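Local coordinates for sensor protein (Rhodopseudomonas palustris, PDB 2OOL) that senses light through a bound biliverdin chromophore and, in the full-length bacteriophytochrome, probably passes the signal on through histidine kinase activity, at residues 76-79 / 80-84; 147-150 / 151-155; 231-234 / 235-238; 263-267 / 268-272; 304-307 / 308-312. All coordinates share one frame; numbering follows the deposited sequence.

Contact 1 of 5, residues 76-79 / 80-84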
# COMPACT_ATOMS: atom_id res chain seq x y z
N VAL A 76 -36.84 -0.69 -12.87
CA VAL A 76 -36.92 -1.57 -11.72
C VAL A 76 -35.92 -1.13 -10.64
O VAL A 76 -34.80 -0.77 -10.95
CB VAL A 76 -36.69 -3.04 -12.13
CG1 VAL A 76 -36.71 -3.92 -10.91
CG2 VAL A 76 -37.79 -3.46 -13.11
N PRO A 77 -36.33 -1.13 -9.37
CA PRO A 77 -35.33 -0.83 -8.37
C PRO A 77 -34.13 -1.84 -8.37
O PRO A 77 -34.31 -3.06 -8.42
CB PRO A 77 -36.10 -0.88 -7.07
CG PRO A 77 -37.50 -0.74 -7.43
CD PRO A 77 -37.66 -1.32 -8.80
N ILE A 78 -32.92 -1.33 -8.35
CA ILE A 78 -31.77 -2.23 -8.49
C ILE A 78 -31.71 -3.16 -7.25
O ILE A 78 -31.26 -4.30 -7.35
CB ILE A 78 -30.46 -1.47 -8.72
CG1 ILE A 78 -29.37 -2.45 -9.23
CG2 ILE A 78 -30.04 -0.72 -7.47
CD1 ILE A 78 -28.08 -1.82 -9.55
N ALA A 79 -32.23 -2.66 -6.13
CA ALA A 79 -32.23 -3.37 -4.84
C ALA A 79 -32.95 -4.70 -4.92
O ALA A 79 -32.77 -5.54 -4.05
CB ALA A 79 -32.85 -2.51 -3.76
N HIS A 80 -33.80 -4.88 -5.92
CA HIS A 80 -34.43 -6.17 -6.12
C HIS A 80 -33.45 -7.28 -6.48
O HIS A 80 -33.74 -8.44 -6.20
CB HIS A 80 -35.55 -6.11 -7.14
CG HIS A 80 -36.76 -5.40 -6.64
ND1 HIS A 80 -37.70 -4.85 -7.47
CD2 HIS A 80 -37.17 -5.12 -5.38
CE1 HIS A 80 -38.65 -4.29 -6.76
NE2 HIS A 80 -38.35 -4.43 -5.48
N TYR A 81 -32.30 -6.94 -7.04
CA TYR A 81 -31.31 -7.95 -7.42
C TYR A 81 -30.04 -7.92 -6.56
O TYR A 81 -29.05 -8.53 -6.93
CB TYR A 81 -30.90 -7.73 -8.86
CG TYR A 81 -32.05 -7.52 -9.77
CD1 TYR A 81 -32.42 -6.24 -10.14
CD2 TYR A 81 -32.77 -8.60 -10.27
CE1 TYR A 81 -33.49 -6.02 -10.97
CE2 TYR A 81 -33.86 -8.40 -11.11
CZ TYR A 81 -34.20 -7.10 -11.45
OH TYR A 81 -35.27 -6.81 -12.29
N LEU A 82 -30.07 -7.19 -5.45
CA LEU A 82 -28.98 -7.14 -4.52
C LEU A 82 -29.44 -7.77 -3.22
O LEU A 82 -30.63 -7.86 -2.97
CB LEU A 82 -28.54 -5.71 -4.24
CG LEU A 82 -28.18 -4.80 -5.42
CD1 LEU A 82 -27.81 -3.43 -4.93
CD2 LEU A 82 -26.99 -5.43 -6.21
N THR A 83 -28.50 -8.18 -2.39
CA THR A 83 -28.81 -8.63 -1.03
C THR A 83 -29.13 -7.37 -0.24
O THR A 83 -28.78 -6.29 -0.64
CB THR A 83 -27.61 -9.38 -0.37
OG1 THR A 83 -26.48 -8.49 -0.23
CG2 THR A 83 -27.19 -10.57 -1.23
N ALA A 84 -29.80 -7.52 0.89
CA ALA A 84 -30.15 -6.41 1.76
C ALA A 84 -28.92 -5.63 2.17
O ALA A 84 -28.89 -4.42 1.98
CB ALA A 84 -30.89 -6.92 2.99
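Tyr81 N donates to Ile78 O over 2.9 Å, the shortest hydrogen bond in this tight turn. One residue earlier His80 N reaches Pro77 O at 3.1 Å, and Leu82 N follows with a weak, longer bond to Ala79 O. Three successive bonds of this three-residue span wind the chain into a short 3-10 turn, which in this PAS domain leads into helix 84-94, with Thr83 at its N-cap. Side chains close round the outside of the turn. Pro77 and His80 run alongside each other in the same direction; CB of the proline sits over the centre of one face of the imidazole, and its CD comes 3.7 Å from His80 CE1. Val76 meets the edge of the same imidazole with CG1, 3.7 Å from His80 ND1. That methyl stands opposite the backbone N (chi1 177°), and it also touches Tyr81 OH at 3.5 Å, the two side chains crossing at about a right angle. On the inner side Ile78 and Leu82 both rest on Leu90 of helix 84-94, and Ile78 also reaches Phe46 and Val48 of strand 44-48.

Contact 2 of 5, residues 147-150 / 151-155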
# COMPACT_ATOMS: atom_id res chain seq x y z
N ARG A 147 3.78 -4.04 1.54
CA ARG A 147 5.22 -3.89 1.76
C ARG A 147 5.94 -3.50 0.48
O ARG A 147 6.74 -2.56 0.50
CB ARG A 147 5.80 -5.20 2.34
CG ARG A 147 7.30 -5.25 2.47
CD ARG A 147 7.69 -6.59 3.03
NE ARG A 147 7.51 -7.67 2.06
CZ ARG A 147 7.24 -8.94 2.37
NH1 ARG A 147 7.08 -9.34 3.64
NH2 ARG A 147 7.11 -9.84 1.40
N SER A 148 5.64 -4.17 -0.63
CA SER A 148 6.29 -3.85 -1.90
C SER A 148 5.95 -2.43 -2.37
O SER A 148 6.83 -1.69 -2.77
CB SER A 148 6.02 -4.89 -3.02
OG SER A 148 4.68 -4.87 -3.46
N VAL A 149 4.67 -2.03 -2.29
CA VAL A 149 4.30 -0.64 -2.63
C VAL A 149 5.07 0.40 -1.75
O VAL A 149 5.63 1.37 -2.25
CB VAL A 149 2.78 -0.40 -2.58
CG1 VAL A 149 2.47 1.10 -2.70
CG2 VAL A 149 2.06 -1.19 -3.68
N ARG A 150 5.17 0.13 -0.46
CA ARG A 150 5.90 1.00 0.47
C ARG A 150 7.41 1.15 0.13
O ARG A 150 7.94 2.27 0.11
CB ARG A 150 5.70 0.52 1.92
CG ARG A 150 6.52 1.31 2.94
CD ARG A 150 6.46 0.73 4.35
NE ARG A 150 7.25 -0.49 4.52
CZ ARG A 150 8.58 -0.54 4.61
NH1 ARG A 150 9.18 -1.71 4.76
NH2 ARG A 150 9.31 0.57 4.54
N VAL A 151 8.11 0.04 -0.12
CA VAL A 151 9.54 0.14 -0.38
C VAL A 151 9.77 0.79 -1.76
O VAL A 151 10.66 1.60 -1.91
CB VAL A 151 10.39 -1.18 -0.10
CG1 VAL A 151 9.76 -2.06 0.99
CG2 VAL A 151 10.74 -1.98 -1.37
N ALA A 152 8.93 0.49 -2.74
CA ALA A 152 8.96 1.18 -4.05
C ALA A 152 8.78 2.71 -3.95
O ALA A 152 9.53 3.45 -4.57
CB ALA A 152 7.91 0.59 -4.98
N ILE A 153 7.78 3.18 -3.21
CA ILE A 153 7.55 4.63 -3.04
C ILE A 153 8.78 5.31 -2.44
O ILE A 153 9.20 6.37 -2.86
CB ILE A 153 6.37 4.93 -2.07
CG1 ILE A 153 5.02 4.64 -2.71
CG2 ILE A 153 6.40 6.39 -1.58
CD1 ILE A 153 3.83 4.81 -1.71
N ARG A 154 9.32 4.70 -1.40
CA ARG A 154 10.54 5.18 -0.78
C ARG A 154 11.76 5.22 -1.75
O ARG A 154 12.56 6.15 -1.70
CB ARG A 154 10.84 4.30 0.43
CG ARG A 154 11.98 4.76 1.28
CD ARG A 154 12.37 3.62 2.18
NE ARG A 154 13.30 2.70 1.52
CZ ARG A 154 13.45 1.41 1.83
NH1 ARG A 154 12.71 0.85 2.79
NH2 ARG A 154 14.37 0.67 1.19
N ARG A 155 11.88 4.21 -2.61
CA ARG A 155 12.99 4.13 -3.56
C ARG A 155 12.83 5.17 -4.65
O ARG A 155 13.79 5.82 -5.05
CB ARG A 155 13.08 2.76 -4.21
CG ARG A 155 13.82 1.76 -3.36
CD ARG A 155 13.59 0.32 -3.81
NE ARG A 155 14.17 -0.61 -2.83
CZ ARG A 155 14.21 -1.94 -2.94
NH1 ARG A 155 13.70 -2.56 -4.02
NH2 ARG A 155 14.75 -2.67 -1.97
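Arg150 and Arg154, one helical turn apart, run side by side in the same direction, and their guanidinium planes are turned 49° against each other. Arg150 NH2 lies 3.8 Å from Arg154 NH1, near the plane of the Arg154 group and at its edge. Both chains leave the backbone on the side opposite N and then bend at chi3 (74° in Arg150), which brings the two ends round to the same flank. Val151 fits against the first of them: its CG1 lies over one face of the Arg150 guanidinium, toward the rim, 3.8 Å from NH1. The same methyl comes within 3.1 Å of Arg147 O, and chi1 of Val151 (-28°) is well off a staggered position, consistent with crowding there. Beneath, the backbone keeps regular helical bonds, such as Val151 N to Arg147 O at 3.0 Å. The inward flank is apolar: Val149 CG1 and Ile153 CD1 meet at 4.1 Å where their side chains cross obliquely, and both residues pack on Leu316 of helix 308-332. Ser148 OG is bonded to Glu172 of helix 162-177 and to Phe145 O. Helix 142-157 thus packs on helices 162-177 and 308-332 of its own chain and also on the second subunit. Arg150 NH2 forms a salt bridge with Glu315 of the second subunit, a carboxylate that probably offsets the closeness of the two like charges, so the arginine pair is likely to depend on the partner chain for its balance.

Contact 3 of 5, residues 231-234 / 235-238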
# COMPACT_ATOMS: atom_id res chain seq x y z
N ARG A 231 -6.88 2.94 -17.38
CA ARG A 231 -7.75 2.15 -18.26
C ARG A 231 -7.19 0.73 -18.42
O ARG A 231 -5.98 0.54 -18.40
CB ARG A 231 -7.83 2.80 -19.64
CG ARG A 231 -6.51 2.83 -20.38
CD ARG A 231 -6.28 4.14 -21.14
NE ARG A 231 -6.36 5.27 -20.24
CZ ARG A 231 -5.32 5.91 -19.73
NH1 ARG A 231 -5.52 6.94 -18.95
NH2 ARG A 231 -4.08 5.54 -19.99
N ILE A 232 -8.07 -0.24 -18.60
CA ILE A 232 -7.69 -1.59 -18.81
C ILE A 232 -8.52 -2.25 -19.88
O ILE A 232 -9.74 -2.01 -19.99
CB ILE A 232 -7.67 -2.46 -17.49
CG1 ILE A 232 -7.22 -3.90 -17.79
CG2 ILE A 232 -9.04 -2.50 -16.79
CD1 ILE A 232 -6.82 -4.72 -16.51
N ILE A 233 -7.85 -3.09 -20.68
CA ILE A 233 -8.48 -3.90 -21.70
C ILE A 233 -7.97 -5.31 -21.43
O ILE A 233 -6.98 -5.70 -21.97
CB ILE A 233 -8.09 -3.45 -23.17
CG1 ILE A 233 -8.23 -1.91 -23.36
CG2 ILE A 233 -8.93 -4.24 -24.25
CD1 ILE A 233 -7.39 -1.33 -24.51
N PRO A 234 -8.67 -6.08 -20.58
CA PRO A 234 -8.16 -7.42 -20.23
C PRO A 234 -8.08 -8.44 -21.35
O PRO A 234 -7.25 -9.35 -21.26
CB PRO A 234 -9.13 -7.94 -19.18
CG PRO A 234 -10.05 -6.81 -18.84
CD PRO A 234 -9.93 -5.75 -19.89
N ASP A 235 -8.97 -8.32 -22.34
CA ASP A 235 -9.03 -9.17 -23.50
C ASP A 235 -9.36 -8.33 -24.70
O ASP A 235 -10.48 -7.83 -24.78
CB ASP A 235 -10.12 -10.24 -23.35
CG ASP A 235 -10.07 -11.30 -24.49
OD1 ASP A 235 -9.31 -11.18 -25.49
OD2 ASP A 235 -10.82 -12.30 -24.37
N ILE A 236 -8.37 -8.15 -25.60
CA ILE A 236 -8.52 -7.30 -26.78
C ILE A 236 -9.48 -7.91 -27.79
O ILE A 236 -9.87 -7.25 -28.75
CB ILE A 236 -7.15 -6.92 -27.51
CG1 ILE A 236 -6.51 -8.16 -28.18
CG2 ILE A 236 -6.18 -6.16 -26.53
CD1 ILE A 236 -5.23 -7.95 -29.07
N GLY A 237 -9.85 -9.17 -27.61
CA GLY A 237 -10.76 -9.85 -28.56
C GLY A 237 -12.21 -9.84 -28.14
O GLY A 237 -13.06 -10.45 -28.80
N TYR A 238 -12.52 -9.10 -27.07
CA TYR A 238 -13.85 -9.08 -26.54
C TYR A 238 -14.89 -8.70 -27.59
O TYR A 238 -14.61 -8.01 -28.56
CB TYR A 238 -13.91 -8.10 -25.35
CG TYR A 238 -13.98 -6.62 -25.72
CD1 TYR A 238 -12.82 -5.88 -25.98
CD2 TYR A 238 -15.18 -5.98 -25.84
CE1 TYR A 238 -12.88 -4.51 -26.29
CE2 TYR A 238 -15.25 -4.62 -26.16
CZ TYR A 238 -14.10 -3.90 -26.38
OH TYR A 238 -14.20 -2.57 -26.72
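The ring of Tyr238 is approached obliquely by Ile233, whose CG2 lies 4.5 Å from Tyr238 CE1, a loose contact between strand end and turn. The other flat group, the carboxylate of Asp235, is met from above its plane: Gly237 N donates to Asp235 OD1 at 3.0 Å, an Asx turn. A weak bond from Tyr238 N to Asp235 O, 3.3 Å long, closes a type I beta turn from Asp235 to Tyr238, which overlaps the Asx turn. Ile233 CG2 is the hub on the apolar side. Placed opposite the backbone N, this methyl touches Ile236 CG2 at 4.1 Å and Ile236 CA at 4.0 Å. Ile236 has its CG1 in the crowded position between N and the carbonyl carbon (chi1 68°), and the rest of that branch runs on away from the strand. The OH of Tyr238 is bonded to Val265 N beyond the turn; its approach to Ser264 OG is doubtfully short. Ile233 also belongs to the biliverdin pocket. In the GAF domain the turn ends strand 230-233, an outer strand of the six-stranded sheet, and packs on helix 267-276, with Ile233 on His269 and Leu270 and Ile236 on Val274.

Contact 4 of 5, residues 263-267 / 268-272. With LBV (3-[2-[(Z)-[3-(2-carboxyethyl)-5-[(Z)-(4-ethenyl-3-methyl-5-oxidanylidene-pyrrol-2-ylidene)methyl]-4-methyl-pyrrol-1-ium -2-ylidene]methyl]-5-[(Z)-[(3E)-3-ethylidene-4-methyl-5-oxidanylidene-pyrrolidin-2-ylidene]methyl]-4-methyl-1H-pyrrol-3- yl]propanoic acid), chain C.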
# COMPACT_ATOMS: atom_id res chain seq x y z
N ARG A 263 -16.00 0.97 -20.43
CA ARG A 263 -16.26 1.58 -21.73
C ARG A 263 -15.60 0.75 -22.80
O ARG A 263 -14.43 0.39 -22.68
CB ARG A 263 -15.68 2.99 -21.77
CG ARG A 263 -15.75 3.73 -23.11
CD ARG A 263 -15.11 5.14 -23.06
NE ARG A 263 -13.67 5.11 -22.71
CZ ARG A 263 -12.69 4.81 -23.55
NH1 ARG A 263 -11.41 4.73 -23.10
NH2 ARG A 263 -12.96 4.59 -24.82
N SER A 264 -16.32 0.44 -23.86
CA SER A 264 -15.69 -0.25 -24.99
C SER A 264 -14.76 0.73 -25.69
O SER A 264 -15.11 1.91 -25.82
CB SER A 264 -16.80 -0.65 -25.96
OG SER A 264 -16.30 -1.54 -26.88
N VAL A 265 -13.62 0.24 -26.18
CA VAL A 265 -12.58 1.07 -26.72
C VAL A 265 -12.54 1.00 -28.25
O VAL A 265 -13.16 0.15 -28.84
CB VAL A 265 -11.19 0.68 -26.14
CG1 VAL A 265 -11.20 0.85 -24.63
CG2 VAL A 265 -10.85 -0.70 -26.51
N SER A 266 -11.85 1.95 -28.88
CA SER A 266 -11.83 2.03 -30.33
C SER A 266 -11.35 0.71 -30.95
O SER A 266 -10.29 0.22 -30.59
CB SER A 266 -10.81 3.09 -30.79
OG SER A 266 -10.45 2.93 -32.14
N PRO A 267 -12.12 0.18 -31.92
CA PRO A 267 -11.76 -0.96 -32.74
C PRO A 267 -10.41 -0.81 -33.41
O PRO A 267 -9.72 -1.78 -33.51
CB PRO A 267 -12.84 -0.96 -33.83
CG PRO A 267 -14.01 -0.41 -33.15
CD PRO A 267 -13.45 0.68 -32.28
N THR A 268 -10.07 0.40 -33.85
CA THR A 268 -8.77 0.70 -34.47
C THR A 268 -7.63 0.46 -33.51
O THR A 268 -6.56 -0.00 -33.92
CB THR A 268 -8.70 2.18 -34.94
OG1 THR A 268 -9.88 2.49 -35.69
CG2 THR A 268 -7.54 2.39 -35.84
N HIS A 269 -7.80 0.83 -32.25
CA HIS A 269 -6.77 0.50 -31.26
C HIS A 269 -6.70 -1.00 -31.04
O HIS A 269 -5.63 -1.58 -30.95
CB HIS A 269 -7.04 1.15 -29.92
CG HIS A 269 -6.00 0.82 -28.89
ND1 HIS A 269 -4.66 0.88 -29.16
CD2 HIS A 269 -6.12 0.40 -27.61
CE1 HIS A 269 -3.99 0.55 -28.07
NE2 HIS A 269 -4.85 0.26 -27.11
N LEU A 270 -7.85 -1.65 -30.97
CA LEU A 270 -7.82 -3.10 -30.76
C LEU A 270 -7.02 -3.81 -31.85
O LEU A 270 -6.25 -4.75 -31.58
CB LEU A 270 -9.21 -3.68 -30.66
CG LEU A 270 -10.00 -3.22 -29.41
CD1 LEU A 270 -11.41 -3.81 -29.50
CD2 LEU A 270 -9.30 -3.62 -28.10
N GLU A 271 -7.18 -3.35 -33.08
CA GLU A 271 -6.51 -3.95 -34.25
C GLU A 271 -5.00 -3.66 -34.20
O GLU A 271 -4.17 -4.50 -34.56
CB GLU A 271 -7.18 -3.40 -35.51
CG GLU A 271 -6.50 -3.63 -36.85
CD GLU A 271 -7.44 -3.24 -38.05
OE1 GLU A 271 -8.69 -3.13 -37.83
OE2 GLU A 271 -6.93 -3.04 -39.20
N TYR A 272 -4.65 -2.47 -33.73
CA TYR A 272 -3.28 -2.13 -33.42
C TYR A 272 -2.66 -3.14 -32.48
O TYR A 272 -1.51 -3.57 -32.67
CB TYR A 272 -3.25 -0.76 -32.75
CG TYR A 272 -1.88 -0.29 -32.31
CD1 TYR A 272 -1.43 -0.50 -31.00
CD2 TYR A 272 -1.08 0.44 -33.18
CE1 TYR A 272 -0.19 -0.04 -30.60
CE2 TYR A 272 0.17 0.90 -32.78
CZ TYR A 272 0.62 0.67 -31.50
OH TYR A 272 1.87 1.16 -31.12
C1A LBV C . -3.33 3.91 -34.23
C1B LBV C . -6.17 4.96 -30.98
O1B LBV C . -11.00 3.98 -26.78
C1C LBV C . -3.85 3.87 -27.24
O1C LBV C . -3.29 1.24 -22.79
C1D LBV C . 0.68 2.51 -27.52
C2A LBV C . -3.95 4.65 -35.39
C2B LBV C . -7.33 5.28 -30.26
O2B LBV C . -9.57 4.51 -25.20
C2C LBV C . -3.38 3.60 -25.94
O2C LBV C . -3.70 0.10 -24.64
C2D LBV C . 1.98 2.79 -27.97
C3A LBV C . -5.15 5.25 -34.64
C3B LBV C . -7.09 5.03 -28.91
C3C LBV C . -2.03 3.32 -26.05
C3D LBV C . 2.82 1.96 -27.27
C4A LBV C . -5.11 4.85 -33.27
C4B LBV C . -5.73 4.59 -28.81
C4C LBV C . -1.69 3.38 -27.41
C4D LBV C . 2.02 1.19 -26.42
CAA LBV C . -6.16 6.08 -35.18
CAB LBV C . -8.10 5.21 -27.78
CAC LBV C . -4.11 3.58 -24.57
CAD LBV C . 4.18 1.90 -27.44
CBA LBV C . -6.27 6.64 -36.64
CBB LBV C . -8.70 3.89 -27.33
CBC LBV C . -4.82 2.21 -24.34
CBD LBV C . 5.01 1.06 -26.70
CGB LBV C . -9.86 4.16 -26.34
CGC LBV C . -3.86 1.07 -23.88
CHB LBV C . -6.11 5.22 -32.36
CHC LBV C . -5.18 4.23 -27.54
CHD LBV C . -0.44 3.18 -28.01
CMA LBV C . -4.39 3.63 -36.45
CMB LBV C . -8.66 5.80 -30.85
CMC LBV C . -1.16 2.99 -24.82
CMD LBV C . 2.45 3.82 -29.03
N_A LBV C . -4.03 4.08 -33.09
O_A LBV C . -2.30 3.24 -34.31
N_B LBV C . -5.26 4.58 -30.07
N_C LBV C . -2.80 3.71 -28.06
N_D LBV C . 0.75 1.54 -26.62
O_D LBV C . 2.36 0.31 -25.61
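Val265 and Leu270 make the apolar contact of this helix start: CG2 of the valine meets Leu270 CD2 at 3.7 Å, the two side chains crossing at about a right angle. The tight part lies on the chromophore side. Arg263 holds one propionate of the biliverdin with two nitrogens, NH1 to O2B at 2.8 Å and NH2 to O1B at 2.8 Å, the latter an almost straight bond (174°). Ser266 N adds a further bond to O1B, which therefore has two donors. His269 serves the other propionate: its CG lies opposite the backbone N (chi1 180°), a stance that brings one face of the imidazole against the chromophore, with C1C of ring C 3.4 Å above the imidazole plane and toward its rim, while NE2 gives an in-plane bond of 2.7 Å to O2C. An alanine in place of His269 would probably leave that propionate oxygen without its donor and take away the flat contact against ring C. Thr268 CG2 touches the methyl CMA at 3.4 Å. The outer side is looser and faces solvent. Pro267 and Glu271 are exposed, joined mainly by the backbone bond from Glu271 N to Pro267 O. Between the two sides Ser266 is the N-cap, its OG taking weak bonds from Thr268 N and His269 N and a further bond to Glu31. Helix 267-276 here stands beside strand 230-233, where Ile233 touches Val265, His269 and Leu270, and its first turn forms a wall of the GAF pocket.

Contact 5 of 5, residues 304-307 / 308-312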
# COMPACT_ATOMS: atom_id res chain seq x y z
N ARG A 304 -5.84 -10.97 -19.62
CA ARG A 304 -5.62 -10.94 -18.19
C ARG A 304 -6.20 -9.73 -17.47
O ARG A 304 -5.98 -8.58 -17.92
CB ARG A 304 -4.14 -10.95 -17.95
CG ARG A 304 -3.75 -10.93 -16.49
CD ARG A 304 -2.25 -11.22 -16.34
NE ARG A 304 -1.88 -11.14 -14.93
CZ ARG A 304 -1.45 -12.15 -14.20
NH1 ARG A 304 -1.26 -13.33 -14.75
NH2 ARG A 304 -1.16 -11.97 -12.91
N PHE A 305 -6.84 -9.98 -16.33
CA PHE A 305 -7.53 -8.93 -15.57
C PHE A 305 -6.71 -8.52 -14.37
O PHE A 305 -6.02 -9.32 -13.77
CB PHE A 305 -8.90 -9.42 -15.10
CG PHE A 305 -9.72 -8.35 -14.38
CD1 PHE A 305 -10.00 -8.46 -13.02
CD2 PHE A 305 -10.21 -7.25 -15.07
CE1 PHE A 305 -10.75 -7.52 -12.36
CE2 PHE A 305 -10.95 -6.28 -14.43
CZ PHE A 305 -11.23 -6.42 -13.04
N VAL A 306 -6.81 -7.25 -14.03
CA VAL A 306 -6.15 -6.69 -12.88
C VAL A 306 -7.24 -6.01 -12.04
O VAL A 306 -8.04 -5.21 -12.57
CB VAL A 306 -5.02 -5.65 -13.30
CG1 VAL A 306 -4.31 -5.07 -12.08
CG2 VAL A 306 -4.02 -6.31 -14.21
N SER A 307 -7.34 -6.38 -10.76
CA SER A 307 -8.48 -5.89 -9.92
C SER A 307 -8.45 -4.38 -9.69
O SER A 307 -7.44 -3.75 -9.85
CB SER A 307 -8.50 -6.58 -8.56
OG SER A 307 -7.51 -6.00 -7.71
N TYR A 308 -9.57 -3.79 -9.28
CA TYR A 308 -9.61 -2.36 -9.11
C TYR A 308 -8.53 -1.86 -8.14
O TYR A 308 -7.91 -0.80 -8.36
CB TYR A 308 -10.96 -1.96 -8.59
CG TYR A 308 -11.26 -0.49 -8.68
CD1 TYR A 308 -11.68 0.07 -9.87
CD2 TYR A 308 -11.14 0.32 -7.57
CE1 TYR A 308 -11.98 1.41 -9.95
CE2 TYR A 308 -11.45 1.66 -7.64
CZ TYR A 308 -11.85 2.20 -8.83
OH TYR A 308 -12.16 3.55 -8.92
N GLU A 309 -8.36 -2.59 -7.03
CA GLU A 309 -7.45 -2.21 -5.98
C GLU A 309 -5.98 -2.28 -6.47
O GLU A 309 -5.19 -1.43 -6.09
CB GLU A 309 -7.62 -3.11 -4.73
CG GLU A 309 -8.98 -3.03 -4.00
CD GLU A 309 -9.98 -4.10 -4.45
OE1 GLU A 309 -9.95 -4.48 -5.65
OE2 GLU A 309 -10.78 -4.57 -3.59
N VAL A 310 -5.65 -3.26 -7.30
CA VAL A 310 -4.33 -3.30 -7.91
C VAL A 310 -4.08 -2.12 -8.84
O VAL A 310 -2.97 -1.56 -8.86
CB VAL A 310 -4.01 -4.64 -8.58
CG1 VAL A 310 -2.64 -4.57 -9.32
CG2 VAL A 310 -3.95 -5.77 -7.50
N ARG A 311 -5.11 -1.71 -9.58
CA ARG A 311 -5.06 -0.53 -10.44
C ARG A 311 -4.90 0.73 -9.63
O ARG A 311 -4.13 1.60 -10.04
CB ARG A 311 -6.27 -0.47 -11.42
CG ARG A 311 -6.33 -1.75 -12.28
CD ARG A 311 -7.16 -1.76 -13.54
NE ARG A 311 -8.46 -1.12 -13.50
CZ ARG A 311 -9.61 -1.72 -13.13
NH1 ARG A 311 -9.63 -2.97 -12.66
NH2 ARG A 311 -10.74 -1.05 -13.21
N GLN A 312 -5.56 0.84 -8.48
CA GLN A 312 -5.36 1.98 -7.60
C GLN A 312 -3.90 2.04 -7.07
O GLN A 312 -3.39 3.14 -6.79
CB GLN A 312 -6.30 1.97 -6.41
CG GLN A 312 -7.78 2.20 -6.71
CD GLN A 312 -8.62 2.12 -5.44
OE1 GLN A 312 -8.64 1.09 -4.73
NE2 GLN A 312 -9.27 3.22 -5.13
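Val306 and Arg311 supply the shortest polar link between the two segments: Arg311 NH1 donates to Val306 O at 2.7 Å, lying in the carbonyl plane, and the oxygen lies near the plane of the guanidinium. With CG turned away from the carbonyl carbon (chi1 -57°) and a bend at chi3, the arginine doubles back over the helix start to reach this oxygen. The helix itself begins with a routine backbone bond from Arg311 N to Ser307 O. Ser307 OG accepts a weak bond from Val310 N at 3.3 Å, and is bonded more firmly to Asp137. As for charge, Arg311 NH2 forms a salt bridge with Glu134 of strand 128-134, which holds the guanidinium by a second point. Its NH1 also sits obliquely to the Phe305 ring, 3.8 Å from CZ, with the two planes 61° apart. Substituting an alanine for Arg311 would probably strip Val306 O of its side-chain donor and leave Glu134 without its positive mate. Among apolar contacts, Val306 CG1 and Val310 CG1 press together at 3.3 Å, tighter than usual for two carbons, where their side chains cross at about a right angle. Nearby, Val310 CG2 lies 3.6 Å from Ser307 OG, so the two methyls of Val310 face different neighbours, CG1 the valine and CG2 the serine hydroxyl. Outside the pair, Val306 rests on Ile232 of strand 230-233. The arrangement is a serine N-cap at the head of helix 308-332, set where the GAF domain meets the PAS sheet.

In the fold
Contact 1 lies farthest out, in the PAS domain, about 26 Å from the chain centre, and is a compact turn of backbone bonds. Contact 3 is buried; the others are partly buried, contacts 2 and 5 lying beside the second subunit. Contacts 3 and 4, with centres about 9 Å apart, touch and line the biliverdin pocket of the GAF domain; contact 4 is polar toward the propionates, contact 3 apolar across its segments, with polar bonds confined to the turn. Contacts 3 and 5 also touch; strand 230-233 thus meets contact 4 through Ile233 and contact 5 through Ile232. Contacts 4 and 5 each open a helix with a serine N-cap, whereas contact 2 lies within one.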